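Putative NAD(P)H nitroreductase MhqN (Bacillus subtilis, PDB 3BEM) is a putative homodimeric FMN-dependent nitroreductase that may contribute to the degradation of aromatic compounds. Local coordinates at residues 95-98 with 99-102; 134-137 with 138-141; 140-143 with 144-148; 151-154 with 155-159; 170-173 with 174-177. The protein carries 3 engineered substitutions. One frame throughout, in Å; residues are numbered along the deposited sequence.

Overall arrangement
All five contacts are local; none nests inside or crosses another, though contacts 2 and 3 overlap at R140 and D141. Contact 1 shapes the short loop that leaves strand 88-95 and leads into helix 102-111. Contact 2 follows, at the start of the long helix 136-161, and touches contact 1 where K139 meets Y99 and K96. Contact 3 begins where contact 2 ends, and its A143 packs on K96. Contact 4 lies further along the same helix, its centre about 17 Å from that of contact 3. Contact 5 turns the chain from strand 164-168 into helix 173-180. Contacts 2 to 5 all touch the second subunit; contact 1 reaches it through a weak bond from Q101.

Contact 1 of 5, residues 95-98 with 99-102; sequences DKQA and YQQA
Q97 offers NE2 to two residues of the next turn, Y99 and Q100. The sounder bond runs from Q97 NE2 to Q100 OE1 at 3.0 Å, the donor sitting well above the plane of the acceptor's carbonyl. A weak one reaches Y99 OH, whose stronger partner is K139 NZ. A bend at chi2 (-56°) folds the Q97 amide back over this turn, alongside the Y99 ring with the two planes 70° apart. Replacing Q97 by alanine would probably leave Q100 OE1 without this donor and the Q100 amide freer to turn. In the backbone, Q100 N reaches Q97 O at 3.0 Å and Q101 N reaches A98 O at 3.0 Å, the i to i+3 spacing of a 3-10 turn. Two waters bridge the turn: water 1 donates to D95 OD2 and to Q97 O, 2.8 Å each, while water 2 accepts from Y99 N. D95 OD1 takes Q97 N at 2.9 Å and also meets Q185 NE2. That first bond makes an Asx turn, overlapping a type I beta turn from D95 to A98 closed by A98 N to D95 O; the 3-10 turn then leads to Q101, N-cap of helix 102-111.

Contact 2 of 5, residues 134-137 with 138-141; sequences RGEQ and FKRD
G135 O takes K139 N at 3.1 Å, and with it the first turn of helix 136-161 closes. R140 N to E136 O and D141 N to Q137 O, the latter 2.8 Å, continue the i to i+4 pattern. G135, the N-cap, follows helix 117-134 with a positive phi of 99°, where a CB would press on the carbonyl O of R134. F138 N, in the first turn, donates to water 3.

R134 and F138 meet across this junction. With chi1 of F138 at 179°, its ring comes under the arginine chain, and in the R134 conformer described here CD stands 3.5 Å from the ring centroid, over the centre of one face. The guanidinium sits off-centre, R134 CZ 4.9 Å from the centroid, a modest cation-pi contact; R134 NH2 bonds F171 O of the second subunit. On another flank K139 NZ makes a salt bridge of 2.8 Å with E136 OE2, on its syn side. K139 NZ also pairs with E132. The two carboxylates would probably stabilise the charged form of K139, and its bonds to E132 and E136 tie the end of helix 117-134 to the start of helix 136-161.

Contact 3 of 5, residues 140-143 with 144-148; sequences RDEA and IRNAS
The R145 guanidinium lies with D141 O over one face, offset toward the rim, and with E142 OE2 and water 5 at its edge. The other flat cation, R140, has I144 CD1 over one face, 4.1 Å from R140 CZ. Both belong to the i to i+3 and i to i+4 pairings of one alpha helix, 136-161, here part of the dimer interface: R140 pairs with D141 of the second subunit, and R145 packs on S148 of that subunit.

R145 grips E142 side-on, with two nitrogens on a single oxygen. R145 NH2 meets the anti lone pair of E142 OE2 at 2.8 Å, and R145 NE meets the same atom at 2.9 Å, nearly along its C-O axis. The bend at chi3 of R145 (44°) turns the group back toward the glutamate. Water 5 links R145 NH2 to D141 OD2. E142 OE1 receives a weak bond from N146 ND2 and another from Y131 OH. A glutamine here would probably leave the buried guanidinium without the charged partner that both R145 NE and R145 NH2 grip, the D141 carboxylate of this helix being more distant and water-linked.

N146 lies against the FMN, and its OD1 accepts from A53 N. Its two nitrogens converge on one backbone oxygen: N146 N at 3.0 Å and N146 ND2 at 2.9 Å reach E142 O from opposite faces of the carbonyl plane.

Contact 4 of 5, residues 151-154 with 155-159; sequences AMMF and MLSAA. Engineered in segment 155-159: A159 (natural residue Lys).
M152 CE rests 3.8 Å from L156 CG and 4.1 Å from M155 CB, an apolar touch between selenomethionine and leucine side chains one turn apart. The M152 chain leaves with CG anti to the backbone N (chi1 -176°) and then bends at chi2 and again at chi3, which swings the methyl forward along the helix to the later residues. M155 runs across it at about a right angle, and its own CE comes back to 3.6 Å from A151 O. Around the helix, F154 CE2 lies 4.3 Å from A158 CB, set obliquely to the ring.

All of this belongs to the buried middle of helix 136-161, which packs against the antiparallel sheet on one flank and the partner subunit on another. F154 and A158 meet I194 of strand 186-195 and T165 of strand 164-168, and the F154 ring meets that of F44. L156 and S157 pack on F16 of the second subunit, M153 on V20 of that subunit.

Regular i to i+4 bonds run beneath the side chains, among them A158 N to F154 O at 2.9 Å. At the polar edge S157 turns its hydroxyl back, with chi1 at -59°, and S157 OG donates to M153 O at 2.8 Å. S157 N donates to the same oxygen at 2.9 Å from the opposite face of the carbonyl plane.

Contact 5 of 5, residues 170-173 with 174-177; sequences GFDA and EAVK
A173 O receives K177 N at 2.8 Å, the shortest bond here, and V176 N reaches D172 O at 3.0 Å. These two close the opening turn of helix 173-180. D172 adds its side chain: with CG anti to its own N (chi1 179°), the carboxylate swings forward over the helix end, and D172 OD1 takes A175 N at 3.1 Å. The bond is straight at the hydrogen, 166°, but comes in from above the carboxylate plane. A negative oxygen here probably interacts favourably with the positive end of the helix dipole and its first N-H groups. The A175 methyl lies over that same face of the carboxylate, its CB 3.6 Å from D172 CG.

On the inner flank F171 CD1 meets V176 CG2 at 3.8 Å, ring and valine crossing at about a right angle. Both side chains also press on M191 of strand 186-195. K177 leads away, and its NZ finds F186 O.

Just before the turn, G170 N donates to O4 of the flavin, and the loop faces the second subunit. An N-capped helix start of this kind carries the chain from the FMN pocket, at the end of strand 164-168, into helix 173-180.

Contact 1 of 5, residues 95-98 with 99-102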
loop_
_atom_site.group_PDB
_atom_site.type_symbol
_atom_site.label_atom_id
_atom_site.label_comp_id
_atom_site.label_asym_id
_atom_site.label_seq_id
_atom_site.Cartn_x
_atom_site.Cartn_y
_atom_site.Cartn_z
ATOM N N ASP B 95 -9.696 9.884 -1.873
ATOM C CA ASP B 95 -10.232 11.140 -2.418
ATOM C C ASP B 95 -9.521 11.555 -3.704
ATOM O O ASP B 95 -8.361 11.942 -3.686
ATOM C CB ASP B 95 -10.066 12.202 -1.370
ATOM C CG ASP B 95 -10.781 13.473 -1.670
ATOM O OD1 ASP B 95 -11.427 13.608 -2.718
ATOM O OD2 ASP B 95 -10.719 14.362 -0.775
ATOM N N LYS B 96 -10.264 11.523 -4.820
ATOM C CA LYS B 96 -9.767 11.975 -6.110
ATOM C C LYS B 96 -9.554 13.492 -6.164
ATOM O O LYS B 96 -8.844 13.993 -7.041
ATOM C CB LYS B 96 -10.725 11.528 -7.214
ATOM C CG LYS B 96 -10.745 10.027 -7.428
ATOM C CD LYS B 96 -11.752 9.575 -8.488
ATOM C CE LYS B 96 -13.168 9.746 -8.078
ATOM N NZ LYS B 96 -14.120 9.146 -9.088
ATOM N N GLN B 97 -10.119 14.217 -5.222
ATOM C CA GLN B 97 -9.917 15.689 -5.100
ATOM C C GLN B 97 -9.107 16.064 -3.849
ATOM O O GLN B 97 -9.236 17.171 -3.316
ATOM C CB GLN B 97 -11.289 16.401 -5.082
ATOM C CG GLN B 97 -12.122 16.114 -6.303
ATOM C CD GLN B 97 -11.400 16.476 -7.605
ATOM O OE1 GLN B 97 -11.365 15.691 -8.545
ATOM N NE2 GLN B 97 -10.806 17.657 -7.644
ATOM N N ALA B 98 -8.265 15.118 -3.377
ATOM C CA ALA B 98 -7.462 15.333 -2.138
ATOM C C ALA B 98 -6.671 16.636 -2.185
ATOM O O ALA B 98 -6.514 17.315 -1.186
ATOM C CB ALA B 98 -6.490 14.154 -1.896
ATOM N N TYR B 99 -6.186 16.996 -3.362
ATOM C CA TYR B 99 -5.310 18.125 -3.472
ATOM C C TYR B 99 -5.979 19.437 -3.093
ATOM O O TYR B 99 -5.306 20.393 -2.727
ATOM C CB TYR B 99 -4.773 18.210 -4.888
ATOM C CG TYR B 99 -5.818 18.548 -5.918
ATOM C CD1 TYR B 99 -6.608 17.550 -6.491
ATOM C CD2 TYR B 99 -6.048 19.861 -6.306
ATOM C CE1 TYR B 99 -7.566 17.856 -7.426
ATOM C CE2 TYR B 99 -7.024 20.166 -7.237
ATOM C CZ TYR B 99 -7.762 19.144 -7.797
ATOM O OH TYR B 99 -8.731 19.454 -8.710
ATOM N N GLN B 100 -7.308 19.480 -3.200
ATOM C CA GLN B 100 -8.081 20.674 -2.777
ATOM C C GLN B 100 -7.948 21.011 -1.316
ATOM O O GLN B 100 -8.281 22.125 -0.913
ATOM C CB GLN B 100 -9.570 20.536 -3.121
ATOM C CG GLN B 100 -9.805 20.596 -4.616
ATOM C CD GLN B 100 -11.208 20.163 -5.075
ATOM O OE1 GLN B 100 -11.498 20.201 -6.267
ATOM N NE2 GLN B 100 -12.067 19.751 -4.146
ATOM N N GLN B 101 -7.486 20.079 -0.487
ATOM C CA GLN B 101 -7.291 20.395 0.930
ATOM C C GLN B 101 -5.866 20.826 1.255
ATOM O O GLN B 101 -5.513 20.936 2.407
ATOM C CB GLN B 101 -7.649 19.224 1.814
ATOM C CG GLN B 101 -9.027 18.640 1.608
ATOM C CD GLN B 101 -9.318 17.521 2.596
ATOM O OE1 GLN B 101 -8.788 17.504 3.716
ATOM N NE2 GLN B 101 -10.169 16.581 2.191
ATOM N N ALA B 102 -5.026 21.028 0.249
ATOM C CA ALA B 102 -3.660 21.514 0.510
ATOM C C ALA B 102 -3.664 22.812 1.353
ATOM O O ALA B 102 -2.958 22.916 2.342
ATOM C CB ALA B 102 -2.891 21.729 -0.809
HETATM O O HOH W 1 -11.047 17.159 -1.131
HETATM O O HOH W 2 -5.996 14.623 -5.475
#

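Contact 2 of 5, residues 134-137 with 138-141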
loop_
_atom_site.group_PDB
_atom_site.type_symbol
_atom_site.label_atom_id
_atom_site.label_comp_id
_atom_site.label_asym_id
_atom_site.label_seq_id
_atom_site.Cartn_x
_atom_site.Cartn_y
_atom_site.Cartn_z
ATOM N N ARG B 134 -1.389 17.310 -14.228
ATOM C CA ARG B 134 -1.340 15.924 -14.664
ATOM C C ARG B 134 -2.726 15.436 -15.096
ATOM O O ARG B 134 -2.832 14.641 -16.029
ATOM C CB ARG B 134 -0.725 15.011 -13.588
ATOM C CG ARG B 134 0.767 15.225 -13.383
ATOM C CD ARG B 134 1.461 14.051 -12.693
ATOM N NE ARG B 134 2.916 14.146 -12.825
ATOM C CZ ARG B 134 3.771 13.144 -12.612
ATOM N NH1 ARG B 134 3.336 11.943 -12.233
ATOM N NH2 ARG B 134 5.070 13.346 -12.763
ATOM N N GLY B 135 -3.782 15.919 -14.448
ATOM C CA GLY B 135 -5.153 15.600 -14.880
ATOM C C GLY B 135 -5.884 14.503 -14.140
ATOM O O GLY B 135 -5.456 14.048 -13.091
ATOM N N GLU B 136 -7.020 14.099 -14.692
ATOM C CA GLU B 136 -7.988 13.275 -13.976
ATOM C C GLU B 136 -7.474 11.878 -13.706
ATOM O O GLU B 136 -7.698 11.325 -12.608
ATOM C CB GLU B 136 -9.292 13.162 -14.783
ATOM C CG GLU B 136 -10.094 14.461 -14.859
ATOM C CD GLU B 136 -10.206 15.175 -13.520
ATOM O OE1 GLU B 136 -10.796 14.593 -12.570
ATOM O OE2 GLU B 136 -9.655 16.301 -13.420
ATOM N N GLN B 137 -6.828 11.276 -14.703
ATOM C CA GLN B 137 -6.278 9.935 -14.508
ATOM C C GLN B 137 -5.297 9.946 -13.325
ATOM O O GLN B 137 -5.352 9.046 -12.488
ATOM C CB GLN B 137 -5.594 9.377 -15.759
ATOM C CG GLN B 137 -5.158 7.945 -15.601
ATOM C CD GLN B 137 -4.522 7.342 -16.851
ATOM O OE1 GLN B 137 -5.046 6.372 -17.412
ATOM N NE2 GLN B 137 -3.373 7.899 -17.281
ATOM N N PHE B 138 -4.396 10.927 -13.300
ATOM C CA PHE B 138 -3.420 11.041 -12.226
ATOM C C PHE B 138 -4.108 11.184 -10.847
ATOM O O PHE B 138 -3.696 10.553 -9.881
ATOM C CB PHE B 138 -2.439 12.184 -12.454
ATOM C CG PHE B 138 -1.431 12.324 -11.341
ATOM C CD1 PHE B 138 -0.410 11.382 -11.209
ATOM C CD2 PHE B 138 -1.534 13.340 -10.389
ATOM C CE1 PHE B 138 0.501 11.465 -10.155
ATOM C CE2 PHE B 138 -0.618 13.417 -9.345
ATOM C CZ PHE B 138 0.392 12.455 -9.243
ATOM N N LYS B 139 -5.132 12.023 -10.748
ATOM C CA LYS B 139 -5.901 12.209 -9.528
ATOM C C LYS B 139 -6.463 10.899 -9.021
ATOM O O LYS B 139 -6.450 10.625 -7.830
ATOM C CB LYS B 139 -7.055 13.197 -9.745
ATOM C CG LYS B 139 -6.616 14.656 -9.974
ATOM C CD LYS B 139 -7.799 15.503 -10.337
ATOM C CE LYS B 139 -7.375 16.867 -10.791
ATOM N NZ LYS B 139 -8.600 17.654 -11.178
ATOM N N ARG B 140 -6.956 10.071 -9.949
ATOM C CA ARG B 140 -7.498 8.772 -9.578
ATOM C C ARG B 140 -6.385 7.784 -9.213
ATOM O O ARG B 140 -6.551 7.000 -8.264
ATOM C CB ARG B 140 -8.370 8.242 -10.730
ATOM C CG ARG B 140 -9.030 6.933 -10.436
ATOM C CD ARG B 140 -10.111 6.610 -11.462
ATOM N NE ARG B 140 -10.638 5.320 -11.099
ATOM C CZ ARG B 140 -10.135 4.173 -11.506
ATOM N NH1 ARG B 140 -9.150 4.143 -12.382
ATOM N NH2 ARG B 140 -10.642 3.042 -11.025
ATOM N N ASP B 141 -5.304 7.785 -9.985
ATOM C CA ASP B 141 -4.131 6.966 -9.660
ATOM C C ASP B 141 -3.676 7.252 -8.215
ATOM O O ASP B 141 -3.332 6.317 -7.475
ATOM C CB ASP B 141 -2.939 7.280 -10.551
ATOM C CG ASP B 141 -3.101 6.864 -11.983
ATOM O OD1 ASP B 141 -4.084 6.152 -12.299
ATOM O OD2 ASP B 141 -2.203 7.273 -12.779
HETATM O O HOH W 3 -3.936 12.355 -15.971
HETATM O O HOH W 4 -1.508 8.955 -14.732
#

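Contact 3 of 5, residues 140-143 with 144-148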
loop_
_atom_site.group_PDB
_atom_site.type_symbol
_atom_site.label_atom_id
_atom_site.label_comp_id
_atom_site.label_asym_id
_atom_site.label_seq_id
_atom_site.Cartn_x
_atom_site.Cartn_y
_atom_site.Cartn_z
ATOM N N ARG B 140 -6.956 10.071 -9.949
ATOM C CA ARG B 140 -7.498 8.772 -9.578
ATOM C C ARG B 140 -6.385 7.784 -9.213
ATOM O O ARG B 140 -6.551 7.000 -8.264
ATOM C CB ARG B 140 -8.370 8.242 -10.730
ATOM C CG ARG B 140 -9.030 6.933 -10.436
ATOM C CD ARG B 140 -10.111 6.610 -11.462
ATOM N NE ARG B 140 -10.638 5.320 -11.099
ATOM C CZ ARG B 140 -10.135 4.173 -11.506
ATOM N NH1 ARG B 140 -9.150 4.143 -12.382
ATOM N NH2 ARG B 140 -10.642 3.042 -11.025
ATOM N N ASP B 141 -5.304 7.785 -9.985
ATOM C CA ASP B 141 -4.131 6.966 -9.660
ATOM C C ASP B 141 -3.676 7.252 -8.215
ATOM O O ASP B 141 -3.332 6.317 -7.475
ATOM C CB ASP B 141 -2.939 7.280 -10.551
ATOM C CG ASP B 141 -3.101 6.864 -11.983
ATOM O OD1 ASP B 141 -4.084 6.152 -12.299
ATOM O OD2 ASP B 141 -2.203 7.273 -12.779
ATOM N N GLU B 142 -3.665 8.537 -7.867
ATOM C CA GLU B 142 -3.213 8.998 -6.554
ATOM C C GLU B 142 -4.142 8.537 -5.458
ATOM O O GLU B 142 -3.690 8.121 -4.375
ATOM C CB GLU B 142 -3.071 10.534 -6.555
ATOM C CG GLU B 142 -1.740 10.953 -7.133
ATOM C CD GLU B 142 -0.568 10.597 -6.213
ATOM O OE1 GLU B 142 -0.344 11.287 -5.200
ATOM O OE2 GLU B 142 0.121 9.607 -6.496
ATOM N N ALA B 143 -5.431 8.532 -5.749
ATOM C CA ALA B 143 -6.450 7.997 -4.830
ATOM C C ALA B 143 -6.148 6.528 -4.524
ATOM O O ALA B 143 -6.158 6.121 -3.362
ATOM C CB ALA B 143 -7.819 8.131 -5.436
ATOM N N ILE B 144 -5.909 5.736 -5.568
ATOM C CA ILE B 144 -5.636 4.307 -5.425
ATOM C C ILE B 144 -4.319 4.071 -4.712
ATOM O O ILE B 144 -4.240 3.293 -3.759
ATOM C CB ILE B 144 -5.677 3.618 -6.792
ATOM C CG1 ILE B 144 -7.085 3.693 -7.387
ATOM C CG2 ILE B 144 -5.200 2.161 -6.678
ATOM C CD1 ILE B 144 -7.145 3.213 -8.864
ATOM N N ARG B 145 -3.279 4.799 -5.120
ATOM C CA ARG B 145 -1.924 4.590 -4.586
ATOM C C ARG B 145 -1.857 4.916 -3.100
ATOM O O ARG B 145 -1.387 4.127 -2.293
ATOM C CB ARG B 145 -0.929 5.376 -5.399
ATOM C CG ARG B 145 0.468 5.426 -4.829
ATOM C CD ARG B 145 1.533 5.786 -5.952
ATOM N NE ARG B 145 1.035 6.875 -6.776
ATOM C CZ ARG B 145 0.870 6.827 -8.089
ATOM N NH1 ARG B 145 1.304 5.796 -8.809
ATOM N NH2 ARG B 145 0.314 7.848 -8.689
ATOM N N ASN B 146 -2.308 6.090 -2.737
ATOM C CA ASN B 146 -2.185 6.531 -1.365
ATOM C C ASN B 146 -3.107 5.709 -0.440
ATOM O O ASN B 146 -2.716 5.338 0.692
ATOM C CB ASN B 146 -2.408 8.006 -1.246
ATOM C CG ASN B 146 -1.264 8.798 -1.810
ATOM O OD1 ASN B 146 -0.210 8.897 -1.188
ATOM N ND2 ASN B 146 -1.438 9.295 -3.056
ATOM N N ALA B 147 -4.344 5.389 -0.891
ATOM C CA ALA B 147 -5.253 4.583 -0.073
ATOM C C ALA B 147 -4.682 3.167 0.121
ATOM O O ALA B 147 -4.893 2.521 1.137
ATOM C CB ALA B 147 -6.678 4.489 -0.642
ATOM N N SER B 148 -3.949 2.654 -0.860
ATOM C CA SER B 148 -3.408 1.297 -0.752
ATOM C C SER B 148 -2.222 1.219 0.213
ATOM O O SER B 148 -2.088 0.253 0.952
ATOM C CB SER B 148 -3.061 0.746 -2.174
ATOM O OG SER B 148 -4.222 0.600 -2.988
HETATM O O HOH W 5 0.398 7.604 -11.600
#

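Contact 4 of 5, residues 151-154 with 155-159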
loop_
_atom_site.group_PDB
_atom_site.type_symbol
_atom_site.label_atom_id
_atom_site.label_comp_id
_atom_site.label_asym_id
_atom_site.label_seq_id
_atom_site.Cartn_x
_atom_site.Cartn_y
_atom_site.Cartn_z
ATOM N N ALA B 151 -3.946 1.194 3.457
ATOM C CA ALA B 151 -4.579 -0.098 3.716
ATOM C C ALA B 151 -3.574 -1.115 4.232
ATOM O O ALA B 151 -3.891 -1.944 5.080
ATOM C CB ALA B 151 -5.257 -0.581 2.444
HETATM N N MSE B 152 -2.358 -1.134 3.681
HETATM C CA MSE B 152 -1.351 -2.067 4.154
HETATM C C MSE B 152 -0.983 -1.783 5.606
HETATM O O MSE B 152 -0.820 -2.690 6.425
HETATM C CB MSE B 152 -0.125 -2.023 3.265
HETATM C CG MSE B 152 0.948 -3.000 3.604
HETATM SE SE MSE B 152 0.533 -4.841 3.046
HETATM C CE MSE B 152 -0.044 -5.627 4.717
HETATM N N MSE B 153 -0.857 -0.491 5.926
HETATM C CA MSE B 153 -0.630 -0.073 7.294
HETATM C C MSE B 153 -1.786 -0.517 8.198
HETATM O O MSE B 153 -1.558 -1.009 9.317
HETATM C CB MSE B 153 -0.394 1.451 7.386
HETATM C CG MSE B 153 -0.240 1.931 8.795
HETATM SE SE MSE B 153 1.445 1.497 9.504
HETATM C CE MSE B 153 2.539 3.019 8.708
ATOM N N PHE B 154 -3.016 -0.369 7.726
ATOM C CA PHE B 154 -4.173 -0.864 8.522
ATOM C C PHE B 154 -4.044 -2.363 8.843
ATOM O O PHE B 154 -4.221 -2.784 9.981
ATOM C CB PHE B 154 -5.517 -0.596 7.846
ATOM C CG PHE B 154 -6.683 -1.111 8.680
ATOM C CD1 PHE B 154 -7.119 -0.408 9.796
ATOM C CD2 PHE B 154 -7.187 -2.387 8.474
ATOM C CE1 PHE B 154 -8.092 -0.927 10.609
ATOM C CE2 PHE B 154 -8.157 -2.909 9.299
ATOM C CZ PHE B 154 -8.608 -2.163 10.368
HETATM N N MSE B 155 -3.786 -3.159 7.824
HETATM C CA MSE B 155 -3.716 -4.604 7.990
HETATM C C MSE B 155 -2.597 -5.020 8.974
HETATM O O MSE B 155 -2.797 -5.932 9.752
HETATM C CB MSE B 155 -3.663 -5.300 6.615
HETATM C CG MSE B 155 -4.933 -5.134 5.883
HETATM SE SE MSE B 155 -4.837 -6.254 4.272
HETATM C CE MSE B 155 -3.952 -4.960 3.090
ATOM N N LEU B 156 -1.408 -4.392 8.893
ATOM C CA LEU B 156 -0.324 -4.696 9.832
ATOM C C LEU B 156 -0.658 -4.228 11.258
ATOM O O LEU B 156 -0.340 -4.937 12.216
ATOM C CB LEU B 156 0.992 -4.132 9.365
ATOM C CG LEU B 156 1.550 -4.909 8.138
ATOM C CD1 LEU B 156 2.598 -3.991 7.481
ATOM C CD2 LEU B 156 2.069 -6.330 8.502
ATOM N N SER B 157 -1.357 -3.092 11.375
ATOM C CA SER B 157 -1.857 -2.646 12.692
ATOM C C SER B 157 -2.831 -3.665 13.299
ATOM O O SER B 157 -2.757 -4.022 14.458
ATOM C CB SER B 157 -2.534 -1.278 12.562
ATOM O OG SER B 157 -1.632 -0.284 12.059
ATOM N N ALA B 158 -3.774 -4.132 12.481
ATOM C CA ALA B 158 -4.718 -5.146 12.904
ATOM C C ALA B 158 -4.042 -6.408 13.376
ATOM O O ALA B 158 -4.337 -6.939 14.434
ATOM C CB ALA B 158 -5.713 -5.417 11.787
ATOM N N ALA B 159 -3.044 -6.832 12.625
ATOM C CA ALA B 159 -2.268 -8.021 12.951
ATOM C C ALA B 159 -1.535 -7.852 14.266
ATOM O O ALA B 159 -1.533 -8.746 15.114
ATOM C CB ALA B 159 -1.264 -8.337 11.822
#

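Contact 5 of 5, residues 170-173 with 174-177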
loop_
_atom_site.group_PDB
_atom_site.type_symbol
_atom_site.label_atom_id
_atom_site.label_comp_id
_atom_site.label_asym_id
_atom_site.label_seq_id
_atom_site.Cartn_x
_atom_site.Cartn_y
_atom_site.Cartn_z
ATOM N N GLY B 170 -13.013 -8.115 -4.824
ATOM C CA GLY B 170 -14.166 -8.797 -5.361
ATOM C C GLY B 170 -15.506 -8.216 -4.979
ATOM O O GLY B 170 -16.246 -8.816 -4.266
ATOM N N PHE B 171 -15.771 -6.999 -5.420
ATOM C CA PHE B 171 -17.014 -6.266 -5.135
ATOM C C PHE B 171 -17.362 -5.328 -6.259
ATOM O O PHE B 171 -16.490 -4.926 -7.035
ATOM C CB PHE B 171 -16.934 -5.518 -3.794
ATOM C CG PHE B 171 -15.938 -4.411 -3.762
ATOM C CD1 PHE B 171 -16.266 -3.147 -4.213
ATOM C CD2 PHE B 171 -14.649 -4.636 -3.265
ATOM C CE1 PHE B 171 -15.324 -2.116 -4.190
ATOM C CE2 PHE B 171 -13.698 -3.604 -3.249
ATOM C CZ PHE B 171 -14.041 -2.341 -3.720
ATOM N N ASP B 172 -18.653 -4.971 -6.318
ATOM C CA ASP B 172 -19.176 -4.008 -7.284
ATOM C C ASP B 172 -19.109 -2.623 -6.627
ATOM O O ASP B 172 -19.891 -2.306 -5.737
ATOM C CB ASP B 172 -20.623 -4.414 -7.618
ATOM C CG ASP B 172 -21.320 -3.479 -8.596
ATOM O OD1 ASP B 172 -20.961 -2.292 -8.752
ATOM O OD2 ASP B 172 -22.300 -3.960 -9.191
ATOM N N ALA B 173 -18.150 -1.801 -7.051
ATOM C CA ALA B 173 -17.873 -0.498 -6.430
ATOM C C ALA B 173 -19.079 0.421 -6.474
ATOM O O ALA B 173 -19.410 1.065 -5.482
ATOM C CB ALA B 173 -16.701 0.184 -7.085
ATOM N N GLU B 174 -19.726 0.465 -7.625
ATOM C CA GLU B 174 -20.948 1.251 -7.801
ATOM C C GLU B 174 -22.054 0.862 -6.827
ATOM O O GLU B 174 -22.694 1.722 -6.243
ATOM C CB GLU B 174 -21.509 1.020 -9.202
ATOM C CG GLU B 174 -20.836 1.767 -10.313
ATOM C CD GLU B 174 -21.797 1.921 -11.496
ATOM O OE1 GLU B 174 -22.826 2.616 -11.315
ATOM O OE2 GLU B 174 -21.547 1.331 -12.572
ATOM N N ALA B 175 -22.275 -0.435 -6.678
ATOM C CA ALA B 175 -23.263 -0.930 -5.742
ATOM C C ALA B 175 -22.933 -0.535 -4.304
ATOM O O ALA B 175 -23.823 -0.133 -3.512
ATOM C CB ALA B 175 -23.377 -2.439 -5.878
ATOM N N VAL B 176 -21.657 -0.696 -3.942
ATOM C CA VAL B 176 -21.199 -0.322 -2.618
ATOM C C VAL B 176 -21.438 1.151 -2.401
ATOM O O VAL B 176 -21.886 1.569 -1.333
ATOM C CB VAL B 176 -19.695 -0.675 -2.414
ATOM C CG1 VAL B 176 -19.144 -0.036 -1.127
ATOM C CG2 VAL B 176 -19.520 -2.222 -2.411
ATOM N N LYS B 177 -21.132 1.975 -3.409
ATOM C CA LYS B 177 -21.341 3.416 -3.228
ATOM C C LYS B 177 -22.834 3.718 -3.028
ATOM O O LYS B 177 -23.200 4.586 -2.195
ATOM C CB LYS B 177 -20.763 4.242 -4.374
ATOM C CG LYS B 177 -19.241 4.233 -4.445
ATOM C CD LYS B 177 -18.598 5.597 -4.636
ATOM C CE LYS B 177 -18.300 5.933 -6.069
ATOM N NZ LYS B 177 -17.518 7.226 -6.151
#